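Local coordinates for structural polyprotein, VP3 (Israeli acute paralysis virus, PDB 5CDD) that probably serves as a structural building block of the icosahedral virus shell, being the VP3 part of a longer capsid polyprotein, at residues B[101-106]-B[284-289]; B[126-131]-B[274-279]; B[130-135]-B[268-273]; B[141-146]-B[254-259]; B[150-155]-B[192-197]. One frame throughout, in Å; residues are numbered along the deposited sequence.

Interaction 1: B[101-106]-B[284-289]; sequences SIRTIK and RPPPTA
Arg103 and Ile105 reach from a strand of the antiparallel hairpin 101-106/111-118 toward the proline-rich tail at 284-289, which passes as loop rather than as a third strand: the closest CA pair, Ile105 and Ala289, is 7.9 Å apart. Side chains must therefore span the gap, and Arg103 does most of it. Its CG is anti to the backbone N (chi1 -165°), and a bend at chi2 brings the guanidinium across to Pro286, whose side chain comes from the opposite direction. The flat group is sandwiched. Ile105 CG2 lies 3.8 Å above its plane, over the centre, while the other face meets the Pro286 ring, with CD displaced toward the rim. Pro286 CG is 3.6 Å from both Arg103 NH1 and Arg103 NH2. Two apolar groups thus restrain the tilt of the cation, and the polar partner lies just beyond the tail segment: NH1 gives a hydrogen bond to Ala291 O. A neighbouring subunit packs on Pro286, and Gln40 of that subunit accepts from Ala289 N. Thr288 O sits in the guanidinium plane, 3.0 Å from Arg103 NH1, but the angle is too poor for a hydrogen bond.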
# COMPACT_ATOMS: atom_id res chain seq x y z
N SER B 101 61.52 -1.14 18.60
CA SER B 101 62.63 -0.81 19.47
C SER B 101 62.25 -1.28 20.87
O SER B 101 61.08 -1.24 21.23
CB SER B 101 62.87 0.70 19.48
OG SER B 101 63.90 1.05 20.38
N ILE B 102 63.22 -1.73 21.64
CA ILE B 102 62.94 -2.20 22.98
C ILE B 102 63.43 -1.24 24.05
O ILE B 102 64.62 -0.96 24.16
CB ILE B 102 63.54 -3.59 23.22
CG1 ILE B 102 62.86 -4.59 22.29
CG2 ILE B 102 63.36 -4.01 24.67
CD1 ILE B 102 63.41 -5.97 22.39
N ARG B 103 62.48 -0.75 24.84
CA ARG B 103 62.77 0.18 25.92
C ARG B 103 63.02 -0.62 27.19
O ARG B 103 62.09 -1.20 27.76
CB ARG B 103 61.59 1.13 26.12
CG ARG B 103 61.92 2.34 26.97
CD ARG B 103 60.85 2.60 28.00
NE ARG B 103 61.14 3.81 28.75
CZ ARG B 103 60.44 4.22 29.81
NH1 ARG B 103 60.78 5.34 30.43
NH2 ARG B 103 59.42 3.51 30.25
N THR B 104 64.27 -0.66 27.62
CA THR B 104 64.63 -1.40 28.81
C THR B 104 64.82 -0.48 30.02
O THR B 104 65.50 0.54 29.93
CB THR B 104 65.93 -2.20 28.59
OG1 THR B 104 65.84 -2.96 27.38
CG2 THR B 104 66.15 -3.15 29.76
N ILE B 105 64.21 -0.85 31.14
CA ILE B 105 64.33 -0.08 32.37
C ILE B 105 64.69 -1.03 33.49
O ILE B 105 64.44 -2.23 33.39
CB ILE B 105 63.00 0.63 32.73
CG1 ILE B 105 61.88 -0.41 32.86
CG2 ILE B 105 62.67 1.66 31.68
CD1 ILE B 105 60.56 0.16 33.34
N LYS B 106 65.30 -0.49 34.54
CA LYS B 106 65.70 -1.28 35.69
C LYS B 106 64.50 -1.35 36.62
O LYS B 106 63.59 -0.54 36.52
CB LYS B 106 66.86 -0.60 36.41
CG LYS B 106 68.03 -0.19 35.50
CD LYS B 106 68.96 0.81 36.20
CE LYS B 106 70.04 1.36 35.27
NZ LYS B 106 70.96 2.31 35.97
N ARG B 284 53.15 5.89 24.97
CA ARG B 284 53.19 7.27 25.41
C ARG B 284 54.48 7.56 26.17
O ARG B 284 54.62 7.16 27.32
CB ARG B 284 51.99 7.54 26.30
CG ARG B 284 50.70 6.97 25.75
CD ARG B 284 49.59 7.19 26.73
NE ARG B 284 49.37 8.61 26.92
CZ ARG B 284 48.87 9.13 28.03
NH1 ARG B 284 48.53 8.34 29.05
NH2 ARG B 284 48.70 10.44 28.12
N PRO B 285 55.42 8.28 25.53
CA PRO B 285 56.71 8.63 26.14
C PRO B 285 56.64 9.16 27.58
O PRO B 285 56.13 10.25 27.82
CB PRO B 285 57.28 9.67 25.17
CG PRO B 285 56.72 9.24 23.85
CD PRO B 285 55.29 8.94 24.21
N PRO B 286 57.16 8.39 28.55
CA PRO B 286 57.13 8.86 29.94
C PRO B 286 57.99 10.11 30.08
O PRO B 286 58.83 10.40 29.23
CB PRO B 286 57.71 7.68 30.72
CG PRO B 286 57.37 6.50 29.87
CD PRO B 286 57.66 7.01 28.48
N PRO B 287 57.80 10.87 31.17
CA PRO B 287 58.59 12.09 31.38
C PRO B 287 60.09 11.80 31.44
O PRO B 287 60.90 12.58 30.94
CB PRO B 287 58.05 12.63 32.69
CG PRO B 287 56.63 12.18 32.68
CD PRO B 287 56.75 10.75 32.20
N THR B 288 60.45 10.68 32.06
CA THR B 288 61.86 10.30 32.21
C THR B 288 62.19 8.97 31.56
O THR B 288 61.32 8.12 31.37
CB THR B 288 62.23 10.21 33.70
OG1 THR B 288 61.90 11.44 34.35
CG2 THR B 288 63.72 9.93 33.87
N ALA B 289 63.46 8.79 31.22
CA ALA B 289 63.94 7.56 30.60
C ALA B 289 63.89 6.42 31.61
O ALA B 289 64.20 5.27 31.28
CB ALA B 289 65.36 7.75 30.09

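Interaction 2: B[126-131]-B[274-279]; sequences VANMFS and PLTSGP
Met129 and Pro274, then Ser131 and Leu275, bring their CA atoms to 4.8 and 4.6 Å, yet no hydrogen bond joins the two backbones. A type I turn from Ala127 to Phe130 leads the chain from helix 122-127 to this point and presents its carbonyls to the loop 274-279. Pro274 takes them with its ring: CB is 3.7 Å from Asn128 O, and CD 3.8 Å from Met129 O. The imide N of Pro274 is also near Met129 O but has no hydrogen to give, so this approach cannot become a hydrogen bond. Leu275 continues the contact. With CG anti to its backbone N (chi1 -171°), the branch runs alongside Ser131, placing CD2 3.5 Å from Ser131 O and CD1 4.2 Å from Ser131 CB. Thr276 adds a looser touch, its CG2 4.2 Å from Asn128 OD1, while its hydroxyl is turned inward to Gly278 O at 2.8 Å from OG1 and braces the loop. Polar groups find partners beyond the pair: Phe130 O accepts from Thr216, and Asn128 ND2 bonds to Tyr80 of a neighbouring subunit. In a second neighbouring subunit, Asn125 donates to the carbonyls of Pro274 and Thr276. The chemistry implies a contact of carbon against carbonyl, carried by shape, with hydrogen bonding directed to other parts of the fold and the assembly.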
# COMPACT_ATOMS: atom_id res chain seq x y z
N VAL B 126 46.98 1.50 10.91
CA VAL B 126 45.62 1.06 10.60
C VAL B 126 45.51 -0.46 10.57
O VAL B 126 44.59 -1.03 11.16
CB VAL B 126 45.16 1.63 9.23
CG1 VAL B 126 43.80 1.06 8.85
CG2 VAL B 126 45.09 3.15 9.30
N ALA B 127 46.44 -1.11 9.88
CA ALA B 127 46.44 -2.57 9.76
C ALA B 127 46.41 -3.27 11.11
O ALA B 127 45.98 -4.42 11.21
CB ALA B 127 47.66 -3.02 8.98
N ASN B 128 46.85 -2.57 12.15
CA ASN B 128 46.91 -3.12 13.50
C ASN B 128 45.54 -3.39 14.13
O ASN B 128 45.42 -4.19 15.05
CB ASN B 128 47.72 -2.18 14.39
CG ASN B 128 48.05 -2.79 15.74
OD1 ASN B 128 48.62 -3.87 15.82
ND2 ASN B 128 47.69 -2.08 16.81
N MET B 129 44.50 -2.72 13.62
CA MET B 129 43.14 -2.87 14.15
C MET B 129 42.41 -4.10 13.63
O MET B 129 41.40 -4.52 14.22
CB MET B 129 42.29 -1.66 13.78
CG MET B 129 42.89 -0.32 14.07
SD MET B 129 41.85 0.97 13.37
CE MET B 129 40.84 1.36 14.75
N PHE B 130 42.89 -4.66 12.53
CA PHE B 130 42.24 -5.81 11.92
C PHE B 130 43.05 -7.10 12.03
O PHE B 130 44.20 -7.07 12.47
CB PHE B 130 41.94 -5.48 10.46
CG PHE B 130 41.22 -4.17 10.29
CD1 PHE B 130 39.85 -4.07 10.51
CD2 PHE B 130 41.93 -3.01 9.97
CE1 PHE B 130 39.20 -2.84 10.40
CE2 PHE B 130 41.29 -1.78 9.86
CZ PHE B 130 39.92 -1.69 10.08
N SER B 131 42.45 -8.21 11.63
CA SER B 131 43.13 -9.50 11.69
C SER B 131 43.93 -9.85 10.44
O SER B 131 45.05 -10.34 10.55
CB SER B 131 42.11 -10.61 11.97
OG SER B 131 41.51 -10.43 13.24
N PRO B 274 42.04 -6.94 16.49
CA PRO B 274 43.50 -7.09 16.38
C PRO B 274 43.86 -8.58 16.38
O PRO B 274 43.18 -9.39 17.01
CB PRO B 274 44.01 -6.38 17.63
CG PRO B 274 42.96 -5.36 17.90
CD PRO B 274 41.69 -6.13 17.66
N LEU B 275 44.94 -8.93 15.69
CA LEU B 275 45.37 -10.32 15.65
C LEU B 275 46.38 -10.59 16.77
O LEU B 275 46.76 -11.73 17.01
CB LEU B 275 46.01 -10.64 14.29
CG LEU B 275 46.32 -12.11 14.01
CD1 LEU B 275 45.03 -12.90 13.97
CD2 LEU B 275 47.05 -12.23 12.69
N THR B 276 46.78 -9.53 17.45
CA THR B 276 47.75 -9.61 18.54
C THR B 276 47.15 -10.20 19.82
O THR B 276 45.93 -10.25 19.98
CB THR B 276 48.32 -8.22 18.86
OG1 THR B 276 47.25 -7.33 19.21
CG2 THR B 276 49.05 -7.66 17.64
N SER B 277 48.02 -10.63 20.72
CA SER B 277 47.60 -11.22 21.99
C SER B 277 47.14 -10.16 22.98
O SER B 277 46.50 -10.48 23.98
CB SER B 277 48.75 -12.02 22.60
OG SER B 277 49.84 -11.18 22.91
N GLY B 278 47.47 -8.91 22.70
CA GLY B 278 47.07 -7.83 23.59
C GLY B 278 46.22 -6.80 22.88
O GLY B 278 46.07 -6.86 21.66
N PRO B 279 45.62 -5.86 23.61
CA PRO B 279 44.78 -4.83 23.00
C PRO B 279 45.66 -3.84 22.24
O PRO B 279 46.84 -3.72 22.53
CB PRO B 279 44.11 -4.16 24.20
CG PRO B 279 44.18 -5.20 25.28
CD PRO B 279 45.55 -5.77 25.08

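Interaction 3: B[130-135]-B[268-273]; sequences FSYWRA and VVVEPK
Phe130 lays its ring on Val269, whose CG2 stands 3.4 Å from the ring centroid and only 2° off the normal, a CH-pi contact over the face. The Phe130 torsion, CG anti to the carbonyl carbon (chi1 -51°), turns the ring onto this valine, and Glu271 O lies in plane at its edge. Next to it, Ser131 and Tyr132 both face Val270 in a classic beta bulge. Val270 O accepts from two amides, Ser131 N at 3.2 Å and Tyr132 N at 3.3 Å, the second nearly straight at 172°; Val270 N returns a bond of 2.9 Å to Tyr132 O. The Ser131 hydroxyl is 2.7 Å from Lys273 O, but the Glu271 carboxylate beside it is doubtfully placed, and which acceptor takes the proton is not settled. Beyond the bulge the strands pair regularly and antiparallel: Trp133 and Val269 are a non-hydrogen-bonded pair, and Arg134 and Val268 a hydrogen-bonded one, with Val268 N 3.0 Å from Arg134 O and the reverse bond weak. Tyr132 CB crosses to Val270 CB at 4.1 Å. Further out, Trp133 stacks edge-to-face with Phe207, Arg134 NH1 holds Met212 O, and the Tyr132 hydroxyl bonds to Gly163 O of a neighbouring subunit. Chemically, the strand end adds two things to the regular pairing: a CH-pi contact, and a bulge in which successive amides share Val270 O.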
# COMPACT_ATOMS: atom_id res chain seq x y z
N PHE B 130 42.89 -4.66 12.53
CA PHE B 130 42.24 -5.81 11.92
C PHE B 130 43.05 -7.10 12.03
O PHE B 130 44.20 -7.07 12.47
CB PHE B 130 41.94 -5.48 10.46
CG PHE B 130 41.22 -4.17 10.29
CD1 PHE B 130 39.85 -4.07 10.51
CD2 PHE B 130 41.93 -3.01 9.97
CE1 PHE B 130 39.20 -2.84 10.40
CE2 PHE B 130 41.29 -1.78 9.86
CZ PHE B 130 39.92 -1.69 10.08
N SER B 131 42.45 -8.21 11.63
CA SER B 131 43.13 -9.50 11.69
C SER B 131 43.93 -9.85 10.44
O SER B 131 45.05 -10.34 10.55
CB SER B 131 42.11 -10.61 11.97
OG SER B 131 41.51 -10.43 13.24
N TYR B 132 43.36 -9.61 9.27
CA TYR B 132 44.05 -9.91 8.02
C TYR B 132 43.99 -8.72 7.08
O TYR B 132 43.08 -7.90 7.16
CB TYR B 132 43.44 -11.13 7.34
CG TYR B 132 43.13 -12.28 8.27
CD1 TYR B 132 41.86 -12.44 8.81
CD2 TYR B 132 44.12 -13.19 8.63
CE1 TYR B 132 41.57 -13.49 9.68
CE2 TYR B 132 43.85 -14.24 9.50
CZ TYR B 132 42.57 -14.39 10.02
OH TYR B 132 42.28 -15.42 10.88
N TRP B 133 44.96 -8.64 6.17
CA TRP B 133 45.03 -7.55 5.21
C TRP B 133 45.32 -8.03 3.80
O TRP B 133 45.62 -9.20 3.57
CB TRP B 133 46.12 -6.55 5.61
CG TRP B 133 47.50 -7.13 5.55
CD1 TRP B 133 48.12 -7.88 6.51
CD2 TRP B 133 48.41 -7.06 4.44
NE1 TRP B 133 49.36 -8.27 6.07
CE2 TRP B 133 49.57 -7.79 4.81
CE3 TRP B 133 48.37 -6.46 3.18
CZ2 TRP B 133 50.67 -7.93 3.96
CZ3 TRP B 133 49.46 -6.60 2.33
CH2 TRP B 133 50.60 -7.33 2.73
N ARG B 134 45.23 -7.10 2.86
CA ARG B 134 45.49 -7.35 1.45
C ARG B 134 45.62 -5.98 0.81
O ARG B 134 44.71 -5.16 0.89
CB ARG B 134 44.31 -8.10 0.81
CG ARG B 134 44.51 -8.41 -0.66
CD ARG B 134 43.23 -8.93 -1.29
NE ARG B 134 43.40 -9.20 -2.71
CZ ARG B 134 44.00 -10.28 -3.20
NH1 ARG B 134 44.49 -11.20 -2.38
NH2 ARG B 134 44.12 -10.44 -4.51
N ALA B 135 46.77 -5.71 0.18
CA ALA B 135 46.97 -4.41 -0.44
C ALA B 135 48.21 -4.34 -1.32
O ALA B 135 49.04 -5.25 -1.35
CB ALA B 135 47.04 -3.34 0.64
N VAL B 268 42.37 -3.42 1.69
CA VAL B 268 41.17 -4.11 2.13
C VAL B 268 41.57 -4.85 3.40
O VAL B 268 42.62 -5.48 3.46
CB VAL B 268 40.66 -5.13 1.08
CG1 VAL B 268 40.40 -4.43 -0.23
CG2 VAL B 268 41.66 -6.23 0.88
N VAL B 269 40.74 -4.74 4.43
CA VAL B 269 41.02 -5.41 5.69
C VAL B 269 39.90 -6.38 6.03
O VAL B 269 38.75 -6.19 5.63
CB VAL B 269 41.17 -4.39 6.84
CG1 VAL B 269 42.40 -3.53 6.60
CG2 VAL B 269 39.93 -3.53 6.94
N VAL B 270 40.24 -7.44 6.76
CA VAL B 270 39.27 -8.45 7.14
C VAL B 270 39.21 -8.61 8.66
O VAL B 270 40.24 -8.60 9.33
CB VAL B 270 39.61 -9.81 6.50
CG1 VAL B 270 38.55 -10.84 6.85
CG2 VAL B 270 39.73 -9.64 5.00
N GLU B 271 37.98 -8.72 9.14
CA GLU B 271 37.68 -8.91 10.54
C GLU B 271 37.73 -7.57 11.22
O GLU B 271 38.34 -6.62 10.70
CB GLU B 271 38.70 -9.86 11.17
CG GLU B 271 38.31 -10.34 12.56
CD GLU B 271 38.79 -11.75 12.84
OE1 GLU B 271 39.74 -12.21 12.16
OE2 GLU B 271 38.22 -12.41 13.73
N PRO B 272 37.09 -7.51 12.44
CA PRO B 272 37.21 -6.22 13.11
C PRO B 272 37.83 -6.52 14.46
O PRO B 272 37.18 -6.40 15.51
CB PRO B 272 35.74 -5.84 13.30
CG PRO B 272 35.07 -7.15 13.62
CD PRO B 272 35.99 -8.27 13.19
N LYS B 273 39.10 -6.92 14.45
CA LYS B 273 39.73 -7.26 15.72
C LYS B 273 41.23 -7.45 15.54
O LYS B 273 41.67 -8.03 14.55
CB LYS B 273 39.12 -8.54 16.28
CG LYS B 273 39.87 -9.13 17.46
CD LYS B 273 39.22 -10.38 18.00
CE LYS B 273 40.02 -10.92 19.17
NZ LYS B 273 39.14 -11.46 20.24

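Interaction 4: B[141-146]-B[254-259]; sequences ITVVKT and DNVSIV
Ile141 and Ile258 lie side by side and point the same way, their CG2 methyls 3.5 Å apart. Both have CG2 anti to the backbone N, and this shared torsion brings the two methyls together while leaving each CG1 branch beside its own backbone N. Val143 faces the same side of the sheet and sets CG1 at a slant against Val256 CB, 4.1 Å away, while Lys145 CB rests on Val256 CG1. On the opposite side Val144 CG2 meets Val259 CG2 at 3.9 Å, a diagonal contact between neighbouring hydrogen-bonded pairs. The backbone evidence agrees with this alternation. The strands run antiparallel, 161° between their N-to-C directions, and their axes come within 4.6 Å; Thr142 pairs with Val259 through two bonds of 2.8 Å, N to O in each direction, while Val144 N gives a bond of 2.7 Å to Ser257 O and gets a weak one back. Between them Val143 and Ile258 form a non-hydrogen-bonded pair. The Thr142 hydroxyl bonds to Glu200. The pairing belongs to one sheet of the jelly-roll sandwich expected of a picornavirus-like capsid protein. Strand 255-265 also pairs with 64-72 through Val256 with Trp71 and Ile258 with Leu69, while Ile141, Val256 and Ile258 pack against strands 150-159 and 236-247 of the facing sheet, and a neighbouring subunit packs on Thr142, Val144 and Val259.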
# COMPACT_ATOMS: atom_id res chain seq x y z
N ILE B 141 61.90 5.52 -2.79
CA ILE B 141 63.30 5.54 -2.40
C ILE B 141 64.00 6.77 -2.96
O ILE B 141 64.17 6.92 -4.17
CB ILE B 141 63.99 4.26 -2.89
CG1 ILE B 141 63.23 3.04 -2.37
CG2 ILE B 141 65.44 4.24 -2.42
CD1 ILE B 141 63.72 1.72 -2.91
N THR B 142 64.42 7.64 -2.05
CA THR B 142 65.10 8.87 -2.41
C THR B 142 66.57 8.82 -2.02
O THR B 142 66.92 8.31 -0.95
CB THR B 142 64.47 10.09 -1.71
OG1 THR B 142 63.04 10.09 -1.90
CG2 THR B 142 65.06 11.38 -2.26
N VAL B 143 67.43 9.35 -2.88
CA VAL B 143 68.86 9.37 -2.60
C VAL B 143 69.29 10.82 -2.44
O VAL B 143 69.46 11.54 -3.43
CB VAL B 143 69.67 8.73 -3.75
CG1 VAL B 143 71.15 8.74 -3.40
CG2 VAL B 143 69.20 7.31 -4.00
N VAL B 144 69.44 11.25 -1.19
CA VAL B 144 69.85 12.62 -0.92
C VAL B 144 71.33 12.77 -1.24
O VAL B 144 72.19 12.35 -0.47
CB VAL B 144 69.60 12.98 0.56
CG1 VAL B 144 69.92 14.44 0.79
CG2 VAL B 144 68.15 12.69 0.92
N LYS B 145 71.62 13.38 -2.39
CA LYS B 145 72.99 13.54 -2.85
C LYS B 145 73.23 14.90 -3.50
O LYS B 145 72.46 15.84 -3.33
CB LYS B 145 73.30 12.46 -3.88
CG LYS B 145 72.46 12.61 -5.14
CD LYS B 145 72.68 11.49 -6.13
CE LYS B 145 72.09 11.85 -7.48
NZ LYS B 145 70.66 12.24 -7.38
N THR B 146 74.34 14.99 -4.25
CA THR B 146 74.71 16.20 -4.98
C THR B 146 74.82 15.78 -6.44
O THR B 146 74.73 14.59 -6.75
CB THR B 146 76.08 16.76 -4.53
OG1 THR B 146 77.12 15.87 -4.92
CG2 THR B 146 76.11 16.94 -3.02
N ASP B 254 81.50 11.72 0.92
CA ASP B 254 81.69 10.34 0.50
C ASP B 254 80.46 9.55 0.92
O ASP B 254 80.47 8.31 0.93
CB ASP B 254 82.94 9.75 1.16
CG ASP B 254 82.85 9.75 2.67
OD1 ASP B 254 82.68 10.84 3.26
OD2 ASP B 254 82.95 8.65 3.27
N ASN B 255 79.40 10.27 1.25
CA ASN B 255 78.14 9.67 1.67
C ASN B 255 76.95 10.20 0.88
O ASN B 255 77.04 11.20 0.17
CB ASN B 255 77.87 9.95 3.14
CG ASN B 255 78.66 9.05 4.06
OD1 ASN B 255 78.52 9.12 5.28
ND2 ASN B 255 79.49 8.20 3.48
N VAL B 256 75.84 9.50 1.04
CA VAL B 256 74.57 9.83 0.41
C VAL B 256 73.55 9.12 1.29
O VAL B 256 73.77 7.98 1.69
CB VAL B 256 74.46 9.26 -1.02
CG1 VAL B 256 75.42 9.97 -1.94
CG2 VAL B 256 74.73 7.76 -1.02
N SER B 257 72.46 9.80 1.60
CA SER B 257 71.43 9.18 2.43
C SER B 257 70.34 8.62 1.54
O SER B 257 69.99 9.21 0.52
CB SER B 257 70.85 10.20 3.40
OG SER B 257 71.84 10.66 4.30
N ILE B 258 69.81 7.47 1.93
CA ILE B 258 68.73 6.84 1.19
C ILE B 258 67.49 6.86 2.06
O ILE B 258 67.41 6.14 3.06
CB ILE B 258 69.08 5.39 0.82
CG1 ILE B 258 70.39 5.37 0.03
CG2 ILE B 258 67.96 4.78 -0.01
CD1 ILE B 258 70.86 3.98 -0.33
N VAL B 259 66.52 7.69 1.70
CA VAL B 259 65.28 7.80 2.45
C VAL B 259 64.23 6.86 1.85
O VAL B 259 64.08 6.78 0.63
CB VAL B 259 64.74 9.24 2.43
CG1 VAL B 259 63.50 9.35 3.30
CG2 VAL B 259 65.81 10.20 2.90

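Interaction 5: B[150-155]-B[192-197]; sequences TGRLEI and ILDLTN
The guanidinium of Arg152 has Ile192 CG2 over one face, 3.5 Å above the plane and offset toward the rim, and Asp194 OD2 at its edge. Carboxylate and guanidinium planes are 52° apart, and the contact is single: Arg152 NH1 and Asp194 OD2 form a salt bridge of 3.5 Å. Arg152 CG, anti to the carbonyl carbon (chi1 -73°), lies 3.2 Å from Asp194 OD2; bends at chi2 and chi3 then bring the guanidinium over Ile192. Asp194 OD1 accepts from Thr196 N at 2.8 Å through its anti lone pair, an Asx turn that ends the strand. On the other face of the sheet, Leu153 and Leu193 pair antiparallel, with bonds of 2.8 Å from Leu153 N to Leu193 O and 2.7 Å from Leu193 N to Leu153 O. Leu195 N donates to Gly151 O at 3.1 Å, and Leu195 CD1 packs on that carbonyl. Gly151 has a positive phi of 143°, a conformation suited to glycine. Leu153 and Leu195 touch Trp71. The edge pairing is thus two-sided: apolar on the Leu153/Leu193 face, while on the Arg152/Asp194 face a partly exposed arginine probably favours the ionised form of the aspartate whose other oxygen closes the Asx turn.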
# COMPACT_ATOMS: atom_id res chain seq x y z
N THR B 150 77.76 9.64 -8.13
CA THR B 150 77.35 8.71 -9.18
C THR B 150 77.34 7.30 -8.61
O THR B 150 77.91 7.04 -7.55
CB THR B 150 78.31 8.77 -10.39
OG1 THR B 150 79.64 8.47 -9.96
CG2 THR B 150 78.28 10.15 -11.02
N GLY B 151 76.67 6.40 -9.32
CA GLY B 151 76.58 5.03 -8.86
C GLY B 151 75.20 4.50 -9.20
O GLY B 151 74.35 5.25 -9.69
N ARG B 152 74.96 3.22 -8.95
CA ARG B 152 73.67 2.62 -9.26
C ARG B 152 73.18 1.71 -8.14
O ARG B 152 73.87 0.78 -7.73
CB ARG B 152 73.76 1.83 -10.56
CG ARG B 152 73.84 2.70 -11.79
CD ARG B 152 74.93 2.23 -12.74
NE ARG B 152 74.73 0.86 -13.17
CZ ARG B 152 73.68 0.44 -13.87
NH1 ARG B 152 72.73 1.30 -14.23
NH2 ARG B 152 73.57 -0.84 -14.20
N LEU B 153 71.97 1.99 -7.66
CA LEU B 153 71.37 1.21 -6.59
C LEU B 153 70.36 0.22 -7.17
O LEU B 153 69.62 0.55 -8.09
CB LEU B 153 70.69 2.16 -5.60
CG LEU B 153 70.52 1.74 -4.14
CD1 LEU B 153 71.86 1.35 -3.53
CD2 LEU B 153 69.92 2.91 -3.37
N GLU B 154 70.35 -1.00 -6.64
CA GLU B 154 69.45 -2.03 -7.11
C GLU B 154 68.40 -2.36 -6.06
O GLU B 154 68.72 -2.51 -4.88
CB GLU B 154 70.23 -3.30 -7.45
CG GLU B 154 69.37 -4.52 -7.73
CD GLU B 154 70.19 -5.79 -7.85
OE1 GLU B 154 70.93 -6.12 -6.90
OE2 GLU B 154 70.09 -6.47 -8.90
N ILE B 155 67.15 -2.46 -6.49
CA ILE B 155 66.05 -2.78 -5.59
C ILE B 155 65.22 -3.87 -6.26
O ILE B 155 64.57 -3.62 -7.27
CB ILE B 155 65.15 -1.56 -5.33
CG1 ILE B 155 65.99 -0.38 -4.84
CG2 ILE B 155 64.09 -1.90 -4.29
CD1 ILE B 155 65.97 0.83 -5.77
N ILE B 192 66.74 -0.45 -11.19
CA ILE B 192 68.08 0.05 -10.93
C ILE B 192 68.08 1.57 -10.97
O ILE B 192 67.90 2.18 -12.03
CB ILE B 192 69.09 -0.49 -11.95
CG1 ILE B 192 69.18 -2.01 -11.82
CG2 ILE B 192 70.46 0.14 -11.73
CD1 ILE B 192 70.14 -2.66 -12.79
N LEU B 193 68.25 2.18 -9.80
CA LEU B 193 68.27 3.63 -9.69
C LEU B 193 69.67 4.15 -9.99
O LEU B 193 70.62 3.86 -9.27
CB LEU B 193 67.85 4.05 -8.28
CG LEU B 193 67.70 5.54 -8.00
CD1 LEU B 193 66.65 6.15 -8.92
CD2 LEU B 193 67.31 5.75 -6.54
N ASP B 194 69.79 4.93 -11.07
CA ASP B 194 71.07 5.50 -11.47
C ASP B 194 71.13 6.96 -11.02
O ASP B 194 70.42 7.80 -11.55
CB ASP B 194 71.23 5.41 -12.99
CG ASP B 194 72.65 5.68 -13.45
OD1 ASP B 194 73.18 6.77 -13.13
OD2 ASP B 194 73.23 4.81 -14.12
N LEU B 195 72.00 7.24 -10.05
CA LEU B 195 72.15 8.60 -9.52
C LEU B 195 72.44 9.66 -10.57
O LEU B 195 72.36 10.86 -10.28
CB LEU B 195 73.25 8.62 -8.45
CG LEU B 195 72.93 8.01 -7.09
CD1 LEU B 195 72.49 6.56 -7.25
CD2 LEU B 195 74.15 8.10 -6.19
N THR B 196 72.76 9.23 -11.79
CA THR B 196 73.07 10.16 -12.87
C THR B 196 71.81 10.59 -13.63
O THR B 196 71.80 11.63 -14.29
CB THR B 196 74.06 9.53 -13.88
OG1 THR B 196 75.29 9.24 -13.21
CG2 THR B 196 74.32 10.47 -15.04
N ASN B 197 70.75 9.79 -13.53
CA ASN B 197 69.51 10.09 -14.22
C ASN B 197 68.33 10.37 -13.29
O ASN B 197 67.46 11.17 -13.62
CB ASN B 197 69.14 8.94 -15.16
CG ASN B 197 70.16 8.74 -16.26
OD1 ASN B 197 70.34 9.61 -17.12
ND2 ASN B 197 70.83 7.59 -16.24

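How the interactions relate
Interactions 4 and 5 lie on facing sheets of the probable jelly-roll sandwich, centres 11 Å apart. They touch through Val143 CG2 and Leu193 CD2 at 3.5 Å and through Ile258 CD1 and Leu153 CD2 at 3.4 Å, so together they form one apolar core. Interaction 3 uses the same strand 132-144 as interaction 4, but near its beginning, about 35 Å away centre to centre. Interactions 2 and 3 share Phe130 and Ser131, their centres 9 Å apart. Interaction 1 stands apart, 23 Å from interaction 2 between centres. Along the chain, 101-106 comes first and 284-289 last, enclosing the others, with 150-155/192-197 innermost; sequence-distant strands and loops are thereby tied into one capsid subunit.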